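Local atomic coordinates of Fe(2+) transporter FeoB (Methanocaldococcus jannaschii, PDB entry 2WJI), a protein that probably transports ferrous iron across the cell membrane in a GTP-driven uptake system, its N-terminal G domain binding and releasing guanine nucleotides. Residues Y4-I9 and L84-V89. Residues are numbered along the deposited sequence; the frame is centred on the assembly and turned at random.
Sequences YEIALI and LVVNIV
With chi1 at -45°, Ile6 carries its CG1 branch beside its own backbone N, and a chi2 turn of -78° swings CD1 onto Leu84 CB (3.6 Å). The CG2 methyl, opposite the backbone N, meets Val86 CG2 (3.6 Å). Ile6 therefore spans Leu84 and Val86, two residues apart and on the same face of the neighbouring strand. Farther along this face Leu8 lies side by side with Val86, CD2 against CB at 3.8 Å, and Ile88 CD1 comes up to Leu8 CB. Ile159 of helix 152-162 packs on Ile6, Leu84 and Val86. Cut back to an alanine, Ile6 would keep only CB, which is likely to leave Leu84 CB and Val86 CG2 without their methyl partners and a gap beneath that helix. On the other face, with Ala7, Ile9 CG2 meets Val85 CG1 at 3.5 Å, and helix 68-80 covers Ala7 and Ile9. The backbones run parallel. Ala7 N donates a hydrogen bond to Leu84 O, Val86 N one to Ala7 O (2.8 Å), Ile9 N one to Val86 O and Ile88 N one to Ile9 O (2.8 Å); a weak bond from Leu84 N to Glu5 O begins the series. These are parallel central strands of the G-domain sheet, and 3-9 leads at its C-terminal end into the GTP-binding P-loop, whose Val14 touches Ile88, as in P-loop GTPases.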
loop_
_atom_site.group_PDB
_atom_site.type_symbol
_atom_site.label_atom_id
_atom_site.label_comp_id
_atom_site.label_asym_id
_atom_site.label_seq_id
_atom_site.Cartn_x
_atom_site.Cartn_y
_atom_site.Cartn_z
ATOM N N TYR A 4 -2.346 -14.494 -6.340
ATOM C CA TYR A 4 -1.138 -13.687 -6.208
ATOM C C TYR A 4 -0.973 -13.251 -4.755
ATOM O O TYR A 4 -1.962 -13.113 -4.029
ATOM C CB TYR A 4 -1.244 -12.423 -7.064
ATOM C CG TYR A 4 -1.376 -12.667 -8.542
ATOM C CD1 TYR A 4 -0.254 -12.869 -9.329
ATOM C CD2 TYR A 4 -2.627 -12.665 -9.159
ATOM C CE1 TYR A 4 -0.366 -13.088 -10.693
ATOM C CE2 TYR A 4 -2.748 -12.890 -10.525
ATOM C CZ TYR A 4 -1.612 -13.098 -11.284
ATOM O OH TYR A 4 -1.715 -13.312 -12.641
ATOM N N GLU A 5 0.266 -12.996 -4.339
ATOM C CA GLU A 5 0.524 -12.508 -2.981
ATOM C C GLU A 5 0.885 -11.026 -2.947
ATOM O O GLU A 5 1.820 -10.592 -3.627
ATOM C CB GLU A 5 1.605 -13.345 -2.292
ATOM C CG GLU A 5 1.242 -14.817 -2.193
ATOM C CD GLU A 5 1.594 -15.406 -0.842
ATOM O OE1 GLU A 5 1.767 -16.642 -0.756
ATOM O OE2 GLU A 5 1.691 -14.631 0.137
ATOM N N ILE A 6 0.141 -10.269 -2.139
ATOM C CA ILE A 6 0.259 -8.816 -2.059
ATOM C C ILE A 6 0.524 -8.383 -0.621
ATOM O O ILE A 6 -0.121 -8.885 0.302
ATOM C CB ILE A 6 -1.064 -8.151 -2.561
ATOM C CG1 ILE A 6 -1.535 -8.814 -3.858
ATOM C CG2 ILE A 6 -0.901 -6.658 -2.737
ATOM C CD1 ILE A 6 -0.783 -8.357 -5.086
ATOM N N ALA A 7 1.472 -7.464 -0.424
ATOM C CA ALA A 7 1.740 -6.901 0.897
ATOM C C ALA A 7 1.466 -5.406 0.908
ATOM O O ALA A 7 1.841 -4.706 -0.031
ATOM C CB ALA A 7 3.193 -7.159 1.309
ATOM N N LEU A 8 0.815 -4.932 1.972
ATOM C CA LEU A 8 0.623 -3.506 2.212
ATOM C C LEU A 8 1.726 -3.029 3.155
ATOM O O LEU A 8 1.993 -3.659 4.185
ATOM C CB LEU A 8 -0.740 -3.248 2.857
ATOM C CG LEU A 8 -1.946 -3.918 2.185
ATOM C CD1 LEU A 8 -3.247 -3.587 2.917
ATOM C CD2 LEU A 8 -2.036 -3.528 0.713
ATOM N N ILE A 9 2.372 -1.926 2.809
ATOM C CA ILE A 9 3.426 -1.404 3.673
ATOM C C ILE A 9 3.413 0.102 3.597
ATOM O O ILE A 9 3.057 0.672 2.561
ATOM C CB ILE A 9 4.819 -1.954 3.289
ATOM C CG1 ILE A 9 5.824 -1.731 4.435
ATOM C CG2 ILE A 9 5.317 -1.320 1.995
ATOM C CD1 ILE A 9 7.178 -2.365 4.190
ATOM N N LEU A 84 3.550 -8.362 -5.367
ATOM C CA LEU A 84 3.433 -6.909 -5.438
ATOM C C LEU A 84 3.525 -6.322 -4.041
ATOM O O LEU A 84 2.924 -6.844 -3.100
ATOM C CB LEU A 84 2.097 -6.496 -6.096
ATOM C CG LEU A 84 1.784 -4.994 -6.180
ATOM C CD1 LEU A 84 2.845 -4.264 -6.988
ATOM C CD2 LEU A 84 0.387 -4.717 -6.769
ATOM N N VAL A 85 4.288 -5.244 -3.904
ATOM C CA VAL A 85 4.286 -4.481 -2.665
ATOM C C VAL A 85 3.488 -3.213 -2.923
ATOM O O VAL A 85 3.836 -2.420 -3.803
ATOM C CB VAL A 85 5.715 -4.145 -2.189
ATOM C CG1 VAL A 85 5.682 -3.166 -1.011
ATOM C CG2 VAL A 85 6.464 -5.419 -1.800
ATOM N N VAL A 86 2.393 -3.045 -2.185
ATOM C CA VAL A 86 1.576 -1.852 -2.311
ATOM C C VAL A 86 2.025 -0.859 -1.239
ATOM O O VAL A 86 1.721 -1.017 -0.052
ATOM C CB VAL A 86 0.061 -2.157 -2.177
ATOM C CG1 VAL A 86 -0.745 -0.884 -2.256
ATOM C CG2 VAL A 86 -0.403 -3.118 -3.266
ATOM N N ASN A 87 2.777 0.152 -1.658
ATOM C CA ASN A 87 3.315 1.130 -0.724
ATOM C C ASN A 87 2.279 2.231 -0.525
ATOM O O ASN A 87 2.014 3.040 -1.431
ATOM C CB ASN A 87 4.652 1.676 -1.240
ATOM C CG ASN A 87 5.282 2.705 -0.308
ATOM O OD1 ASN A 87 5.019 2.745 0.903
ATOM N ND2 ASN A 87 6.136 3.546 -0.881
ATOM N N ILE A 88 1.666 2.231 0.655
ATOM C CA ILE A 88 0.630 3.213 0.965
ATOM C C ILE A 88 1.284 4.449 1.546
ATOM O O ILE A 88 2.055 4.364 2.506
ATOM C CB ILE A 88 -0.409 2.649 1.946
ATOM C CG1 ILE A 88 -1.122 1.455 1.297
ATOM C CG2 ILE A 88 -1.404 3.742 2.351
ATOM C CD1 ILE A 88 -1.787 0.517 2.276
ATOM N N VAL A 89 0.990 5.594 0.943
ATOM C CA VAL A 89 1.590 6.855 1.344
ATOM C C VAL A 89 0.521 7.914 1.625
ATOM O O VAL A 89 -0.548 7.916 1.007
ATOM C CB VAL A 89 2.575 7.364 0.266
ATOM C CG1 VAL A 89 3.560 6.260 -0.115
ATOM C CG2 VAL A 89 1.830 7.842 -0.952
#